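Local coordinates for protein 3,4-dihydroxy-2-butanone 4-phosphate synthase (Candida albicans, PDB 1TKS) that catalyses the conversion of D-ribulose 5-phosphate to formate and 3,4-dihydroxy-2-butanone 4-phosphate, a step in riboflavin biosynthesis, at residues 19-27 / 189-197; 90-98 / 108-118. One frame throughout, in Å; residues are numbered along the deposited sequence.

Overall arrangement
From the N terminus, the chain passes helix 8-16 and enters contact 1 at once through residues 19-27. This contact is completed only at 189-197, so it closes a loop of 161 residues that takes in most of the fold and brings the last strand and the C-terminal helix back beside the first strand. Contact 2 is nested inside that loop: 90-98 meets 108-118 after only nine residues, five of them the start of helix 103-114. The two contacts lie on opposite sides of the chain's centre, their own centres about 27 Å apart. Contact 1 adds the outermost strand of the four-stranded mixed sheet, while contact 2 sets a helix across the small 91-93/123-124 sheet.

Contact 1: 19-27 / 189-197; sequences EFLIVMDDE and GIKIININQ
I190, following G189, whose O is bridged by water to E19 OE2, turns its CG2 inward, 3.4 Å from F20 O and 3.7 Å from I22 CG1. The I190 and I22 side chains cross at about a right angle. K191 N reaches F20 O through another water, and further waters join K191 NZ to the E19 carboxylate; K191 NZ and E19 OE2 stay 5.1 Å apart. From here the parallel ladder runs. I22 N donates to K191 O at 2.9 Å and 174°, and I193 N returns to I22 O at 2.9 Å. I192 lies side by side with I22, CG1 against CD1. On the other face I193 swings CG1 between its backbone N and carbonyl carbon (chi1 58°), which brings CD1 to V23 CG2 and L21 CD1. Its O takes M24 N. N194 ends the strand and N-caps the next helix, its OD1 accepting Q197 N from above the amide plane, while its CB packs on M24 O and D26 O. The first turn of that helix continues the pairing, with I195 N bonding M24 O and N196 N bonding D25 O at 3.1 Å. D25 OD1 is held by H145, a probable magnesium ligand, which places this end of the ladder beside the probable active site. Strand 191-194 is the outermost of the mixed sheet within this chain, its outer side met by T6, with 34-38 flanking 21-24 on its other side; helix 178-188 packs over I22 and M24, and helix 8-16 over L21 and I193.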
# COMPACT_ATOMS: atom_id res chain seq x y z
N GLU B 19 4.57 -16.07 14.24
CA GLU B 19 5.30 -14.85 14.53
C GLU B 19 5.86 -14.26 13.25
O GLU B 19 6.00 -14.95 12.23
CB GLU B 19 6.47 -15.11 15.48
CG GLU B 19 6.11 -15.80 16.77
CD GLU B 19 7.29 -15.90 17.71
OE1 GLU B 19 7.32 -16.84 18.53
OE2 GLU B 19 8.18 -15.02 17.64
N PHE B 20 6.19 -12.99 13.33
CA PHE B 20 6.81 -12.27 12.23
C PHE B 20 8.30 -12.54 12.34
O PHE B 20 8.80 -12.94 13.40
CB PHE B 20 6.61 -10.76 12.38
CG PHE B 20 5.32 -10.24 11.84
CD1 PHE B 20 4.32 -9.79 12.69
CD2 PHE B 20 5.13 -10.17 10.46
CE1 PHE B 20 3.14 -9.26 12.17
CE2 PHE B 20 3.95 -9.64 9.94
CZ PHE B 20 2.95 -9.18 10.79
N LEU B 21 9.00 -12.32 11.24
CA LEU B 21 10.44 -12.43 11.20
C LEU B 21 10.88 -11.20 10.42
O LEU B 21 10.22 -10.79 9.46
CB LEU B 21 10.90 -13.69 10.46
CG LEU B 21 10.80 -15.01 11.22
CD1 LEU B 21 11.27 -16.15 10.31
CD2 LEU B 21 11.66 -14.96 12.47
N ILE B 22 11.96 -10.57 10.87
CA ILE B 22 12.51 -9.42 10.16
C ILE B 22 13.53 -10.08 9.25
O ILE B 22 14.38 -10.85 9.71
CB ILE B 22 13.21 -8.45 11.12
CG1 ILE B 22 12.17 -7.82 12.06
CG2 ILE B 22 13.93 -7.36 10.33
CD1 ILE B 22 12.76 -7.06 13.23
N VAL B 23 13.43 -9.81 7.96
CA VAL B 23 14.32 -10.42 6.99
C VAL B 23 15.17 -9.41 6.21
O VAL B 23 14.64 -8.48 5.61
CB VAL B 23 13.49 -11.27 5.99
CG1 VAL B 23 14.39 -11.92 4.97
CG2 VAL B 23 12.71 -12.34 6.76
N MET B 24 16.49 -9.61 6.24
CA MET B 24 17.44 -8.75 5.52
C MET B 24 18.02 -9.63 4.41
O MET B 24 17.89 -10.85 4.45
CB MET B 24 18.61 -8.32 6.42
CG MET B 24 18.30 -8.10 7.86
SD MET B 24 17.07 -6.79 8.11
CE MET B 24 18.05 -5.37 7.95
N ASP B 25 18.65 -9.01 3.41
CA ASP B 25 19.28 -9.77 2.33
C ASP B 25 20.46 -10.57 2.85
O ASP B 25 20.60 -11.76 2.55
CB ASP B 25 19.78 -8.83 1.23
CG ASP B 25 18.67 -8.32 0.35
OD1 ASP B 25 17.68 -9.05 0.15
OD2 ASP B 25 18.79 -7.19 -0.16
N ASP B 26 21.33 -9.91 3.61
CA ASP B 26 22.48 -10.57 4.20
C ASP B 26 22.88 -9.83 5.47
O ASP B 26 22.04 -9.19 6.10
CB ASP B 26 23.65 -10.66 3.19
CG ASP B 26 24.06 -9.32 2.60
OD1 ASP B 26 24.64 -9.35 1.49
OD2 ASP B 26 23.83 -8.27 3.21
N GLU B 27 24.14 -9.93 5.87
CA GLU B 27 24.57 -9.28 7.10
C GLU B 27 24.92 -7.79 7.00
O GLU B 27 25.15 -7.15 8.03
CB GLU B 27 25.77 -10.02 7.70
CG GLU B 27 25.55 -11.51 7.91
CD GLU B 27 26.62 -12.13 8.79
OE1 GLU B 27 27.71 -11.54 8.91
OE2 GLU B 27 26.38 -13.22 9.36
N GLY B 189 10.10 -7.96 20.26
CA GLY B 189 10.36 -9.38 20.42
C GLY B 189 10.23 -10.16 19.13
O GLY B 189 9.62 -11.22 19.09
N ILE B 190 10.82 -9.61 18.07
CA ILE B 190 10.78 -10.26 16.76
C ILE B 190 12.19 -10.67 16.35
O ILE B 190 13.12 -9.87 16.41
CB ILE B 190 10.19 -9.31 15.69
CG1 ILE B 190 8.75 -8.94 16.07
CG2 ILE B 190 10.23 -9.98 14.32
CD1 ILE B 190 8.11 -7.91 15.15
N LYS B 191 12.33 -11.93 15.96
CA LYS B 191 13.61 -12.49 15.53
C LYS B 191 14.00 -11.97 14.16
O LYS B 191 13.15 -11.68 13.32
CB LYS B 191 13.52 -14.02 15.52
CG LYS B 191 13.48 -14.65 16.91
CD LYS B 191 12.98 -16.08 16.84
CE LYS B 191 13.31 -16.87 18.10
NZ LYS B 191 12.84 -16.18 19.34
N ILE B 192 15.31 -11.88 13.92
CA ILE B 192 15.84 -11.37 12.66
C ILE B 192 16.71 -12.41 11.97
O ILE B 192 17.51 -13.08 12.61
CB ILE B 192 16.70 -10.11 12.90
CG1 ILE B 192 15.91 -9.09 13.73
CG2 ILE B 192 17.15 -9.51 11.57
CD1 ILE B 192 16.73 -7.92 14.19
N ILE B 193 16.55 -12.54 10.65
CA ILE B 193 17.35 -13.48 9.87
C ILE B 193 17.72 -12.79 8.56
O ILE B 193 17.25 -11.69 8.27
CB ILE B 193 16.56 -14.77 9.50
CG1 ILE B 193 15.29 -14.42 8.72
CG2 ILE B 193 16.21 -15.56 10.76
CD1 ILE B 193 14.66 -15.60 8.00
N ASN B 194 18.58 -13.43 7.77
CA ASN B 194 18.91 -12.87 6.47
C ASN B 194 18.87 -13.99 5.43
O ASN B 194 19.00 -15.17 5.77
CB ASN B 194 20.26 -12.12 6.50
CG ASN B 194 21.46 -13.02 6.77
OD1 ASN B 194 21.92 -13.74 5.89
ND2 ASN B 194 21.98 -12.96 7.99
N ILE B 195 18.63 -13.62 4.18
CA ILE B 195 18.51 -14.59 3.10
C ILE B 195 19.76 -15.42 2.86
O ILE B 195 19.67 -16.61 2.58
CB ILE B 195 18.08 -13.91 1.79
CG1 ILE B 195 16.69 -13.29 1.98
CG2 ILE B 195 18.08 -14.92 0.64
CD1 ILE B 195 16.21 -12.47 0.80
N ASN B 196 20.92 -14.79 2.95
CA ASN B 196 22.17 -15.51 2.76
C ASN B 196 22.23 -16.64 3.78
O ASN B 196 22.60 -17.77 3.47
CB ASN B 196 23.36 -14.57 2.97
CG ASN B 196 24.07 -14.25 1.69
OD1 ASN B 196 23.52 -13.59 0.80
ND2 ASN B 196 25.31 -14.71 1.57
N GLN B 197 21.85 -16.30 5.00
CA GLN B 197 21.83 -17.25 6.11
C GLN B 197 20.86 -18.40 5.80
O GLN B 197 21.15 -19.56 6.09
CB GLN B 197 21.39 -16.51 7.38
CG GLN B 197 21.49 -17.31 8.65
CD GLN B 197 20.70 -16.68 9.78
OE1 GLN B 197 20.81 -17.10 10.93
NE2 GLN B 197 19.88 -15.68 9.46
O HOH W 1 10.09 -13.70 15.70
O HOH W 2 7.43 -12.39 17.81
O HOH W 3 10.50 -14.54 19.30
O HOH W 4 10.41 -17.81 19.10
O HOH W 5 21.19 -12.92 -0.17
O HOH W 6 24.29 -14.61 9.01

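Contact 2: 90-98 / 108-118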
# COMPACT_ATOMS: atom_id res chain seq x y z
N THR B 90 -4.17 -7.35 -8.63
CA THR B 90 -4.52 -7.30 -7.21
C THR B 90 -5.86 -7.99 -6.97
O THR B 90 -6.61 -8.24 -7.91
CB THR B 90 -4.61 -5.86 -6.72
OG1 THR B 90 -5.54 -5.13 -7.52
CG2 THR B 90 -3.25 -5.19 -6.80
N CYS B 91 -6.17 -8.28 -5.71
CA CYS B 91 -7.41 -8.97 -5.39
C CYS B 91 -7.88 -8.80 -3.95
O CYS B 91 -7.11 -8.41 -3.06
CB CYS B 91 -7.25 -10.47 -5.67
SG CYS B 91 -6.10 -11.28 -4.52
N ASP B 92 -9.16 -9.09 -3.74
CA ASP B 92 -9.83 -9.05 -2.44
C ASP B 92 -10.66 -10.33 -2.36
O ASP B 92 -11.27 -10.74 -3.35
CB ASP B 92 -10.81 -7.88 -2.35
CG ASP B 92 -10.14 -6.55 -2.12
OD1 ASP B 92 -10.73 -5.53 -2.51
OD2 ASP B 92 -9.04 -6.52 -1.53
N PHE B 93 -10.69 -10.96 -1.20
CA PHE B 93 -11.51 -12.15 -1.02
C PHE B 93 -12.92 -11.57 -0.94
O PHE B 93 -13.17 -10.67 -0.13
CB PHE B 93 -11.16 -12.86 0.28
CG PHE B 93 -11.83 -14.19 0.45
CD1 PHE B 93 -11.55 -15.24 -0.42
CD2 PHE B 93 -12.73 -14.40 1.49
CE1 PHE B 93 -12.15 -16.48 -0.25
CE2 PHE B 93 -13.34 -15.64 1.67
CZ PHE B 93 -13.04 -16.69 0.80
N ALA B 94 -13.83 -12.08 -1.76
CA ALA B 94 -15.19 -11.58 -1.81
C ALA B 94 -16.00 -11.69 -0.52
O ALA B 94 -16.38 -10.68 0.07
CB ALA B 94 -15.95 -12.26 -2.94
N GLU B 95 -16.27 -12.91 -0.08
CA GLU B 95 -17.07 -13.12 1.12
C GLU B 95 -16.38 -12.79 2.43
O GLU B 95 -15.37 -13.39 2.80
CB GLU B 95 -17.60 -14.56 1.14
CG GLU B 95 -18.44 -14.91 2.36
CD GLU B 95 -19.09 -16.28 2.24
OE1 GLU B 95 -20.14 -16.38 1.59
OE2 GLU B 95 -18.53 -17.25 2.79
N GLY B 96 -16.93 -11.81 3.14
CA GLY B 96 -16.35 -11.42 4.41
C GLY B 96 -15.69 -10.06 4.37
O GLY B 96 -15.30 -9.55 5.41
N THR B 97 -15.54 -9.48 3.18
CA THR B 97 -14.92 -8.15 3.10
C THR B 97 -15.89 -7.11 2.58
O THR B 97 -16.91 -7.44 1.96
CB THR B 97 -13.68 -8.12 2.16
OG1 THR B 97 -14.08 -8.42 0.82
CG2 THR B 97 -12.63 -9.10 2.64
N THR B 98 -15.56 -5.85 2.84
CA THR B 98 -16.36 -4.73 2.39
C THR B 98 -15.47 -3.76 1.61
O THR B 98 -15.46 -3.78 0.38
CB THR B 98 -17.02 -3.99 3.58
OG1 THR B 98 -16.03 -3.70 4.58
CG2 THR B 98 -18.11 -4.85 4.20
N LEU B 108 -7.94 -11.25 5.93
CA LEU B 108 -8.81 -12.31 5.44
C LEU B 108 -8.41 -12.71 4.02
O LEU B 108 -8.35 -13.90 3.70
CB LEU B 108 -10.28 -11.86 5.46
CG LEU B 108 -11.36 -12.77 4.85
CD1 LEU B 108 -11.29 -14.16 5.48
CD2 LEU B 108 -12.74 -12.16 5.08
N THR B 109 -8.14 -11.73 3.18
CA THR B 109 -7.74 -12.02 1.81
C THR B 109 -6.42 -12.78 1.80
O THR B 109 -6.26 -13.74 1.04
CB THR B 109 -7.60 -10.72 0.99
OG1 THR B 109 -8.88 -10.11 0.86
CG2 THR B 109 -7.03 -11.01 -0.39
N THR B 110 -5.48 -12.36 2.64
CA THR B 110 -4.19 -13.02 2.71
C THR B 110 -4.31 -14.48 3.14
O THR B 110 -3.70 -15.37 2.53
CB THR B 110 -3.24 -12.26 3.67
OG1 THR B 110 -3.05 -10.93 3.17
CG2 THR B 110 -1.90 -12.96 3.76
N ARG B 111 -5.11 -14.74 4.17
CA ARG B 111 -5.29 -16.11 4.64
C ARG B 111 -5.98 -16.94 3.55
O ARG B 111 -5.67 -18.12 3.35
CB ARG B 111 -6.13 -16.14 5.92
CG ARG B 111 -5.50 -15.45 7.13
CD ARG B 111 -6.21 -15.83 8.43
NE ARG B 111 -7.64 -15.52 8.40
CZ ARG B 111 -8.16 -14.32 8.64
NH1 ARG B 111 -7.37 -13.30 8.95
NH2 ARG B 111 -9.47 -14.14 8.56
N SER B 112 -6.91 -16.31 2.83
CA SER B 112 -7.64 -16.98 1.77
C SER B 112 -6.73 -17.36 0.61
O SER B 112 -6.94 -18.40 -0.03
CB SER B 112 -8.79 -16.09 1.29
OG SER B 112 -9.70 -15.85 2.34
N LEU B 113 -5.73 -16.54 0.32
CA LEU B 113 -4.82 -16.89 -0.77
C LEU B 113 -4.01 -18.12 -0.39
O LEU B 113 -3.60 -18.89 -1.25
CB LEU B 113 -3.90 -15.71 -1.09
CG LEU B 113 -4.60 -14.52 -1.76
CD1 LEU B 113 -3.74 -13.27 -1.64
CD2 LEU B 113 -4.89 -14.85 -3.22
N ALA B 114 -3.80 -18.32 0.91
CA ALA B 114 -3.03 -19.49 1.35
C ALA B 114 -3.91 -20.74 1.46
O ALA B 114 -3.42 -21.85 1.28
CB ALA B 114 -2.37 -19.19 2.69
N ASN B 115 -5.19 -20.56 1.76
CA ASN B 115 -6.12 -21.68 1.92
C ASN B 115 -6.25 -22.55 0.68
O ASN B 115 -6.68 -22.09 -0.38
CB ASN B 115 -7.51 -21.16 2.32
CG ASN B 115 -8.38 -22.23 2.93
OD1 ASN B 115 -8.46 -23.35 2.42
ND2 ASN B 115 -9.06 -21.90 4.02
N PRO B 116 -5.90 -23.84 0.79
CA PRO B 116 -5.97 -24.80 -0.33
C PRO B 116 -7.36 -24.96 -0.92
O PRO B 116 -7.51 -25.37 -2.07
CB PRO B 116 -5.47 -26.10 0.29
CG PRO B 116 -4.60 -25.66 1.41
CD PRO B 116 -5.36 -24.50 1.99
N ASN B 117 -8.39 -24.66 -0.13
CA ASN B 117 -9.76 -24.81 -0.60
C ASN B 117 -10.26 -23.60 -1.38
O ASN B 117 -11.33 -23.66 -2.00
CB ASN B 117 -10.70 -25.09 0.57
CG ASN B 117 -10.32 -26.36 1.32
OD1 ASN B 117 -10.18 -27.43 0.72
ND2 ASN B 117 -10.17 -26.25 2.63
N SER B 118 -9.51 -22.51 -1.37
CA SER B 118 -9.93 -21.32 -2.09
C SER B 118 -9.97 -21.57 -3.59
O SER B 118 -9.16 -22.33 -4.13
CB SER B 118 -8.99 -20.15 -1.81
OG SER B 118 -9.13 -19.71 -0.47
O HOH W 7 -8.49 -7.45 1.03
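F93 lays its ring against S112, whose OG sits over the ring centre, 3.2 Å above the plane. S112 CB joins it over that face as a CH-pi contact, 3.8 Å from the centroid. With chi1 at -173°, F93 CG lies opposite the backbone N, and the ring is set over S112. L108 comes in obliquely, its CG 4.0 Å from F93 CD2, and its CD2 then rests on the 94-97 type II turn, against G96 O and T97 CG2. At the other end of the strand, C91 SG meets L113 CD2 at 4.0 Å. Between these apolar patches, T109 OG1 accepts F93 N, 2.9 Å away and nearly straight at 170°. The same hydroxyl also bonds D105 O, one turn back in the helix, and a water joins it to D92 OD2, which also accepts from H128 N. The axes of strand 91-93 and helix 108-114 stand at 89°. F123 from the neighbouring strand 123-124 meets the F93 ring edge-to-face. S112 OG donates to L108 O, which S112 N approaches from the opposite face of the carbonyl; S118 OG in turn donates to S112 O. With its proton committed to L108 O, the serine hydroxyl presents oxygen rather than O-H to the ring, while T109 OG1 joins helix backbone to strand backbone amid otherwise largely apolar contacts.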